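Local coordinates for protein beta-glucuronidase (uncultured Clostridium sp., PDB 6U7J) that hydrolyses beta-glucuronide conjugates as a family 2 glycoside hydrolase and probably reactivates estrogens in the gut, at residues I550-D555 with D566-G571; T511-H516 with F523-Q528. One frame throughout, in Å; residues are numbered along the deposited sequence.

Interaction 1. Residues I550-D555 with D566-G571; sequences IWAFAD and DGNKKG
Asn568 and Lys570, which meet Trp551 at the barrel mouth, fit the N-x-K motif of beta-glucuronidases. In relatives this motif recognises the carboxylate of the glucuronate, and it probably does so here. Trp551 offers both residues its edge. Trp551 CD1 lies 3.8 Å from Lys570 CD, and this part of the lysine chain crosses the indole at about a right angle. Trp551 NE1 comes 3.8 Å from Asn568 ND2, with the ring and amide planes 80° apart. With CG anti to the backbone N (chi1 176°), the indole reaches out with its CD1-NE1 edge toward Asn568 and Lys570. Asn568 folds back on its own loop in an Asx turn. Its OD1 takes the N-H of Lys570 at 2.8 Å in a nearly straight bond (162°). ND2 bonds to Asp177, and the two bonds together hold the amide's rotation. The ammonium group of Lys570 turns away to a salt bridge with Asp510 and a hydrogen bond with Tyr474.

Farther along, Asp555 packs against the backbone and the Lys569 chain. Asp555 OD2 touches Lys569 CD at 3.3 Å, but the charged end of Lys569 goes to Val565 O. The charge partner of Asp555 is Lys580. Asp555 CA makes a C-H...O contact with Asn568 O at 3.3 Å. Gly571 lies close against the backbone of 550-555: its CA is 3.6 Å from Ala554 C and 3.3 Å from Ala552 O, the latter also a C-H...O contact.

Segment 550-555 begins on the last two residues of barrel strand 545-551 and runs on into a loop. The loop segment 566-571 returns beside it before helix 581-592. Trp551 also meets the ring of His307. Ile550 packs on helix 581-592, and Phe553 on helix 319-332.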
ATOM      1  N   ILE B 550     -21.204   4.024  13.490  1.00 31.01           N
ATOM      2  CA  ILE B 550     -19.754   3.931  13.409  1.00 28.13           C
ATOM      3  C   ILE B 550     -19.232   5.216  12.784  1.00 30.95           C
ATOM      4  O   ILE B 550     -19.871   5.782  11.887  1.00 29.01           O
ATOM      5  CB  ILE B 550     -19.357   2.696  12.586  1.00 28.85           C
ATOM      6  CG1 ILE B 550     -19.715   1.413  13.342  1.00 30.26           C
ATOM      7  CG2 ILE B 550     -17.862   2.702  12.277  1.00 30.80           C
ATOM      8  CD1 ILE B 550     -19.728   0.182  12.461  1.00 32.34           C
ATOM      9  N   TRP B 551     -18.106   5.720  13.269  1.00 29.42           N
ATOM     10  CA  TRP B 551     -17.607   6.957  12.698  1.00 28.20           C
ATOM     11  C   TRP B 551     -16.705   6.684  11.513  1.00 40.40           C
ATOM     12  O   TRP B 551     -15.765   5.878  11.584  1.00 34.14           O
ATOM     13  CB  TRP B 551     -16.862   7.855  13.669  1.00 29.82           C
ATOM     14  CG  TRP B 551     -16.315   9.072  12.913  1.00 33.99           C
ATOM     15  CD1 TRP B 551     -15.004   9.426  12.762  1.00 35.53           C
ATOM     16  CD2 TRP B 551     -17.077  10.047  12.167  1.00 32.12           C
ATOM     17  NE1 TRP B 551     -14.903  10.575  12.002  1.00 28.62           N
ATOM     18  CE2 TRP B 551     -16.156  10.980  11.632  1.00 30.89           C
ATOM     19  CE3 TRP B 551     -18.445  10.243  11.937  1.00 34.47           C
ATOM     20  CZ2 TRP B 551     -16.556  12.082  10.873  1.00 29.85           C
ATOM     21  CZ3 TRP B 551     -18.852  11.348  11.173  1.00 34.33           C
ATOM     22  CH2 TRP B 551     -17.909  12.250  10.651  1.00 35.54           C
ATOM     23  N   ALA B 552     -16.997   7.432  10.453  1.00 45.76           N
ATOM     24  CA  ALA B 552     -16.423   7.413   9.132  1.00 33.52           C
ATOM     25  C   ALA B 552     -17.007   6.224   8.394  1.00 33.24           C
ATOM     26  O   ALA B 552     -16.611   5.065   8.584  1.00 31.47           O
ATOM     27  CB  ALA B 552     -14.908   7.438   9.187  1.00 38.73           C
ATOM     28  N   PHE B 553     -18.056   6.540   7.637  1.00 26.48           N
ATOM     29  CA  PHE B 553     -18.443   5.744   6.485  1.00 29.95           C
ATOM     30  C   PHE B 553     -17.238   5.498   5.583  1.00 31.00           C
ATOM     31  O   PHE B 553     -16.938   4.352   5.227  1.00 27.73           O
ATOM     32  CB  PHE B 553     -19.561   6.475   5.731  1.00 29.64           C
ATOM     33  CG  PHE B 553     -19.995   5.796   4.481  1.00 29.38           C
ATOM     34  CD1 PHE B 553     -19.627   6.301   3.242  1.00 27.95           C
ATOM     35  CD2 PHE B 553     -20.773   4.643   4.539  1.00 28.93           C
ATOM     36  CE1 PHE B 553     -20.021   5.667   2.077  1.00 29.40           C
ATOM     37  CE2 PHE B 553     -21.172   3.993   3.378  1.00 28.29           C
ATOM     38  CZ  PHE B 553     -20.804   4.510   2.143  1.00 30.00           C
ATOM     39  N   ALA B 554     -16.522   6.569   5.226  1.00 25.48           N
ATOM     40  CA  ALA B 554     -15.403   6.510   4.294  1.00 29.07           C
ATOM     41  C   ALA B 554     -14.286   7.438   4.758  1.00 28.85           C
ATOM     42  O   ALA B 554     -14.539   8.496   5.344  1.00 29.54           O
ATOM     43  CB  ALA B 554     -15.822   6.916   2.863  1.00 29.78           C
ATOM     44  N   ASP B 555     -13.044   7.020   4.499  1.00 29.82           N
ATOM     45  CA  ASP B 555     -11.892   7.893   4.687  1.00 31.23           C
ATOM     46  C   ASP B 555     -12.178   9.240   4.025  1.00 23.26           C
ATOM     47  O   ASP B 555     -12.738   9.289   2.930  1.00 27.89           O
ATOM     48  CB  ASP B 555     -10.632   7.239   4.082  1.00 25.51           C
ATOM     49  CG  ASP B 555     -10.231   5.906   4.787  1.00 33.28           C
ATOM     50  OD1 ASP B 555     -10.693   5.636   5.907  1.00 31.11           O
ATOM     51  OD2 ASP B 555      -9.437   5.116   4.213  1.00 30.70           O
ATOM     52  N   ASP B 566      -2.740  11.559   5.642  1.00 28.39           N
ATOM     53  CA  ASP B 566      -3.501  12.040   4.479  1.00 28.20           C
ATOM     54  C   ASP B 566      -5.007  12.049   4.773  1.00 29.78           C
ATOM     55  O   ASP B 566      -5.832  11.606   3.967  1.00 27.87           O
ATOM     56  CB  ASP B 566      -3.192  11.216   3.224  1.00 29.70           C
ATOM     57  CG  ASP B 566      -3.699  11.891   1.932  1.00 35.14           C
ATOM     58  OD1 ASP B 566      -3.897  13.134   1.925  1.00 35.52           O
ATOM     59  OD2 ASP B 566      -3.911  11.181   0.923  1.00 36.47           O
ATOM     60  N   GLY B 567      -5.362  12.560   5.949  1.00 27.06           N
ATOM     61  CA  GLY B 567      -6.746  12.730   6.333  1.00 28.85           C
ATOM     62  C   GLY B 567      -7.175  11.768   7.427  1.00 30.13           C
ATOM     63  O   GLY B 567      -6.362  11.186   8.153  1.00 29.41           O
ATOM     64  N   ASN B 568      -8.488  11.604   7.543  1.00 28.85           N
ATOM     65  CA  ASN B 568      -9.060  10.733   8.560  1.00 29.64           C
ATOM     66  C   ASN B 568      -9.236   9.341   7.969  1.00 29.76           C
ATOM     67  O   ASN B 568      -9.895   9.180   6.930  1.00 33.51           O
ATOM     68  CB  ASN B 568     -10.391  11.291   9.061  1.00 32.13           C
ATOM     69  CG  ASN B 568     -10.933  10.520  10.247  1.00 33.81           C
ATOM     70  OD1 ASN B 568     -11.059   9.295  10.199  1.00 37.72           O
ATOM     71  ND2 ASN B 568     -11.249  11.231  11.326  1.00 32.32           N
ATOM     72  N   LYS B 569      -8.645   8.345   8.628  1.00 26.42           N
ATOM     73  CA  LYS B 569      -8.639   6.972   8.140  1.00 28.09           C
ATOM     74  C   LYS B 569      -9.577   6.065   8.933  1.00 31.02           C
ATOM     75  O   LYS B 569      -9.456   4.833   8.856  1.00 25.68           O
ATOM     76  CB  LYS B 569      -7.217   6.412   8.157  1.00 27.87           C
ATOM     77  CG  LYS B 569      -6.298   6.957   7.044  1.00 30.95           C
ATOM     78  CD  LYS B 569      -6.984   6.843   5.683  1.00 34.48           C
ATOM     79  CE  LYS B 569      -5.987   6.946   4.545  1.00 33.45           C
ATOM     80  NZ  LYS B 569      -5.849   8.361   4.109  1.00 33.64           N
ATOM     81  N   LYS B 570     -10.520   6.642   9.692  1.00 30.85           N
ATOM     82  CA  LYS B 570     -11.494   5.827  10.423  1.00 32.21           C
ATOM     83  C   LYS B 570     -12.589   5.266   9.528  1.00 30.21           C
ATOM     84  O   LYS B 570     -13.479   4.569  10.033  1.00 33.49           O
ATOM     85  CB  LYS B 570     -12.145   6.620  11.565  1.00 31.89           C
ATOM     86  CG  LYS B 570     -11.172   7.178  12.598  1.00 31.88           C
ATOM     87  CD  LYS B 570     -11.892   7.497  13.902  1.00 32.78           C
ATOM     88  CE  LYS B 570     -10.908   7.938  14.971  1.00 35.06           C
ATOM     89  NZ  LYS B 570     -10.147   9.114  14.493  1.00 35.12           N
ATOM     90  N   GLY B 571     -12.563   5.557   8.229  1.00 24.41           N
ATOM     91  CA  GLY B 571     -13.524   4.977   7.308  1.00 29.62           C
ATOM     92  C   GLY B 571     -13.629   3.460   7.400  1.00 30.51           C
ATOM     93  O   GLY B 571     -12.618   2.759   7.555  1.00 29.69           O
TER

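Interaction 2. Residues T511-H516 with F523-Q528; sequences TIAGLH and FSEEYQ
Glu525 OE2 grips Gly514 N of its own chain and also accepts from His516 NE2 of the third subunit. The bond is reciprocated: His516 NE2 of this chain meets Glu525 OE2 of the third subunit. Within the chain, the bond from Gly514 N to Glu525 OE2 is 2.7 Å long and uses the anti lone pair of the carboxylate. Gly514 lies in a type II turn from Ile512 to Leu515. Leu515 N to Ile512 O closes the turn, and the extended glutamate reaches the N-H of Gly514 within it. Its OE1 takes Thr581 N.

His516 is held at its other nitrogen too. His516 ND1 donates to Glu526 OE2 near the ring plane, with ring and carboxylate 53° apart. The modelled 2.5 Å between His516 ND1 and Glu526 OE2 is very short, and its exact length is doubtful. The bend of Glu526 at chi2 (78°) brings the carboxylate back toward the imidazole.

Two backbone bonds frame these side chains. Ile512 N reaches Phe523 O at 2.9 Å, and Glu525 N reaches Leu515 O at 2.9 Å. Leu515 CD1 packs on Phe523 CB at 3.7 Å. Thr511 CG2 rests 3.4 Å from Glu525 CA.

Ser524 is the N-cap of helix 525-540, its OG accepting Tyr527 N and also bonding to Val521 O. Segment 511-516, in the loop after barrel strand 502-506, folds against this first helical turn.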
ATOM      1  N   THR B 511      -7.643   3.328  10.342  1.00 29.01           N
ATOM      2  CA  THR B 511      -7.222   2.059   9.761  1.00 33.78           C
ATOM      3  C   THR B 511      -6.593   2.302   8.400  1.00 32.72           C
ATOM      4  O   THR B 511      -7.239   2.871   7.511  1.00 30.05           O
ATOM      5  CB  THR B 511      -8.413   1.110   9.648  1.00 33.09           C
ATOM      6  OG1 THR B 511      -9.018   1.000  10.940  1.00 34.72           O
ATOM      7  CG2 THR B 511      -7.955  -0.277   9.182  1.00 27.20           C
ATOM      8  N   ILE B 512      -5.333   1.900   8.243  1.00 29.12           N
ATOM      9  CA  ILE B 512      -4.662   2.001   6.952  1.00 31.21           C
ATOM     10  C   ILE B 512      -4.954   0.731   6.174  1.00 29.58           C
ATOM     11  O   ILE B 512      -4.557  -0.363   6.589  1.00 28.94           O
ATOM     12  CB  ILE B 512      -3.150   2.203   7.096  1.00 32.46           C
ATOM     13  CG1 ILE B 512      -2.817   3.375   8.032  1.00 31.90           C
ATOM     14  CG2 ILE B 512      -2.534   2.409   5.708  1.00 30.69           C
ATOM     15  CD1 ILE B 512      -3.367   4.738   7.547  1.00 30.08           C
ATOM     16  N   ALA B 513      -5.643   0.869   5.047  1.00 27.04           N
ATOM     17  CA  ALA B 513      -5.899  -0.288   4.210  1.00 28.93           C
ATOM     18  C   ALA B 513      -4.588  -1.000   3.906  1.00 30.63           C
ATOM     19  O   ALA B 513      -3.595  -0.378   3.504  1.00 29.59           O
ATOM     20  CB  ALA B 513      -6.596   0.129   2.912  1.00 31.63           C
ATOM     21  N   GLY B 514      -4.574  -2.301   4.157  1.00 31.64           N
ATOM     22  CA  GLY B 514      -3.417  -3.109   3.885  1.00 28.72           C
ATOM     23  C   GLY B 514      -2.457  -3.254   5.036  1.00 30.71           C
ATOM     24  O   GLY B 514      -1.514  -4.045   4.930  1.00 34.27           O
ATOM     25  N   LEU B 515      -2.655  -2.510   6.121  1.00 26.85           N
ATOM     26  CA  LEU B 515      -1.870  -2.695   7.332  1.00 29.42           C
ATOM     27  C   LEU B 515      -2.467  -3.857   8.120  1.00 30.75           C
ATOM     28  O   LEU B 515      -3.575  -3.738   8.654  1.00 31.44           O
ATOM     29  CB  LEU B 515      -1.871  -1.416   8.162  1.00 26.70           C
ATOM     30  CG  LEU B 515      -0.640  -1.138   9.018  1.00 35.24           C
ATOM     31  CD1 LEU B 515      -0.739   0.235   9.656  1.00 32.74           C
ATOM     32  CD2 LEU B 515      -0.479  -2.191  10.082  1.00 35.34           C
ATOM     33  N   HIS B 516      -1.726  -4.964   8.211  1.00 30.61           N
ATOM     34  CA  HIS B 516      -2.138  -6.172   8.921  1.00 31.44           C
ATOM     35  C   HIS B 516      -1.131  -6.511  10.008  1.00 27.72           C
ATOM     36  O   HIS B 516       0.071  -6.323   9.821  1.00 28.91           O
ATOM     37  CB  HIS B 516      -2.221  -7.374   7.994  1.00 31.94           C
ATOM     38  CG  HIS B 516      -3.299  -7.285   6.966  1.00 30.20           C
ATOM     39  ND1 HIS B 516      -4.633  -7.428   7.272  1.00 33.52           N
ATOM     40  CD2 HIS B 516      -3.235  -7.105   5.625  1.00 34.51           C
ATOM     41  CE1 HIS B 516      -5.349  -7.321   6.166  1.00 35.70           C
ATOM     42  NE2 HIS B 516      -4.524  -7.132   5.150  1.00 34.28           N
ATOM     43  N   PHE B 523      -4.189   1.044  13.960  1.00 28.02           N
ATOM     44  CA  PHE B 523      -4.004   1.348  12.531  1.00 27.53           C
ATOM     45  C   PHE B 523      -4.132   0.115  11.647  1.00 27.41           C
ATOM     46  O   PHE B 523      -4.313   0.238  10.438  1.00 28.85           O
ATOM     47  CB  PHE B 523      -2.667   2.033  12.243  1.00 28.57           C
ATOM     48  CG  PHE B 523      -2.564   3.412  12.815  1.00 32.99           C
ATOM     49  CD1 PHE B 523      -3.318   4.450  12.285  1.00 29.05           C
ATOM     50  CD2 PHE B 523      -1.719   3.677  13.888  1.00 29.87           C
ATOM     51  CE1 PHE B 523      -3.236   5.737  12.817  1.00 28.68           C
ATOM     52  CE2 PHE B 523      -1.647   4.955  14.426  1.00 28.55           C
ATOM     53  CZ  PHE B 523      -2.400   5.985  13.881  1.00 29.01           C
ATOM     54  N   SER B 524      -4.048  -1.076  12.221  1.00 28.13           N
ATOM     55  CA  SER B 524      -4.207  -2.282  11.424  1.00 30.11           C
ATOM     56  C   SER B 524      -5.688  -2.567  11.200  1.00 28.77           C
ATOM     57  O   SER B 524      -6.540  -2.150  11.984  1.00 30.27           O
ATOM     58  CB  SER B 524      -3.530  -3.478  12.108  1.00 28.00           C
ATOM     59  OG  SER B 524      -4.298  -3.944  13.210  1.00 28.99           O
ATOM     60  N   GLU B 525      -5.988  -3.285  10.113  1.00 28.39           N
ATOM     61  CA  GLU B 525      -7.376  -3.594   9.789  1.00 29.47           C
ATOM     62  C   GLU B 525      -7.998  -4.519  10.822  1.00 32.27           C
ATOM     63  O   GLU B 525      -9.207  -4.453  11.060  1.00 30.25           O
ATOM     64  CB  GLU B 525      -7.478  -4.234   8.400  1.00 33.06           C
ATOM     65  CG  GLU B 525      -6.966  -3.381   7.245  1.00 33.64           C
ATOM     66  CD  GLU B 525      -7.459  -3.868   5.883  1.00 34.64           C
ATOM     67  OE1 GLU B 525      -8.483  -4.569   5.847  1.00 35.20           O
ATOM     68  OE2 GLU B 525      -6.817  -3.565   4.845  1.00 33.13           O
ATOM     69  N   GLU B 526      -7.198  -5.404  11.424  1.00 28.06           N
ATOM     70  CA  GLU B 526      -7.740  -6.300  12.439  1.00 30.42           C
ATOM     71  C   GLU B 526      -8.135  -5.521  13.690  1.00 28.82           C
ATOM     72  O   GLU B 526      -9.152  -5.822  14.319  1.00 25.80           O
ATOM     73  CB  GLU B 526      -6.724  -7.399  12.758  1.00 29.11           C
ATOM     74  CG  GLU B 526      -6.493  -8.370  11.594  1.00 29.82           C
ATOM     75  CD  GLU B 526      -5.575  -7.813  10.476  1.00 36.75           C
ATOM     76  OE1 GLU B 526      -4.845  -6.811  10.693  1.00 34.28           O
ATOM     77  OE2 GLU B 526      -5.570  -8.406   9.373  1.00 40.99           O
ATOM     78  N   TYR B 527      -7.360  -4.493  14.044  1.00 28.54           N
ATOM     79  CA  TYR B 527      -7.672  -3.721  15.237  1.00 30.12           C
ATOM     80  C   TYR B 527      -8.994  -2.975  15.076  1.00 32.49           C
ATOM     81  O   TYR B 527      -9.801  -2.915  16.017  1.00 31.97           O
ATOM     82  CB  TYR B 527      -6.540  -2.741  15.559  1.00 30.39           C
ATOM     83  CG  TYR B 527      -6.746  -2.041  16.876  1.00 31.68           C
ATOM     84  CD1 TYR B 527      -6.193  -2.547  18.047  1.00 33.47           C
ATOM     85  CD2 TYR B 527      -7.540  -0.898  16.963  1.00 32.85           C
ATOM     86  CE1 TYR B 527      -6.404  -1.910  19.269  1.00 36.47           C
ATOM     87  CE2 TYR B 527      -7.759  -0.261  18.170  1.00 31.31           C
ATOM     88  CZ  TYR B 527      -7.193  -0.770  19.320  1.00 38.84           C
ATOM     89  OH  TYR B 527      -7.413  -0.136  20.520  1.00 37.25           O
ATOM     90  N   GLN B 528      -9.236  -2.398  13.895  1.00 30.83           N
ATOM     91  CA  GLN B 528     -10.514  -1.727  13.668  1.00 30.35           C
ATOM     92  C   GLN B 528     -11.674  -2.681  13.917  1.00 32.33           C
ATOM     93  O   GLN B 528     -12.677  -2.304  14.535  1.00 28.72           O
ATOM     94  CB  GLN B 528     -10.586  -1.174  12.248  1.00 28.37           C
ATOM     95  CG  GLN B 528     -11.757  -0.238  11.994  1.00 30.02           C
ATOM     96  CD  GLN B 528     -11.835   0.230  10.547  1.00 31.85           C
ATOM     97  OE1 GLN B 528     -11.643  -0.549   9.616  1.00 26.21           O
ATOM     98  NE2 GLN B 528     -12.119   1.508  10.357  1.00 30.20           N
TER
HETATM   99  O   HOH W   1      -6.971   0.315  13.548  1.00 26.28           O

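The centres of interactions 1 and 2 lie about 12 Å apart, and the two touch directly. Lys569 O is 2.8 Å from Thr511 N, a probable hydrogen bond. A second probable one joins Gln528 NE2 to Gly571 O at 3.1 Å. Lys569 CG also packs on Ile512 CD1 at 3.7 Å. Lys580 ties both contacts together, bonding to Asp555 OD1, Gly571 O and Thr511 O. Asp510, just before segment 511-516, accepts Lys569 N besides its lysine salt bridge, and so joins the two. Interaction 1 carries the probable glucuronate-recognising motif, and interaction 2 lies alongside it. Both reach subunit interfaces: Asp566 meets Lys517 of the second subunit, and interaction 2 touches the second and third.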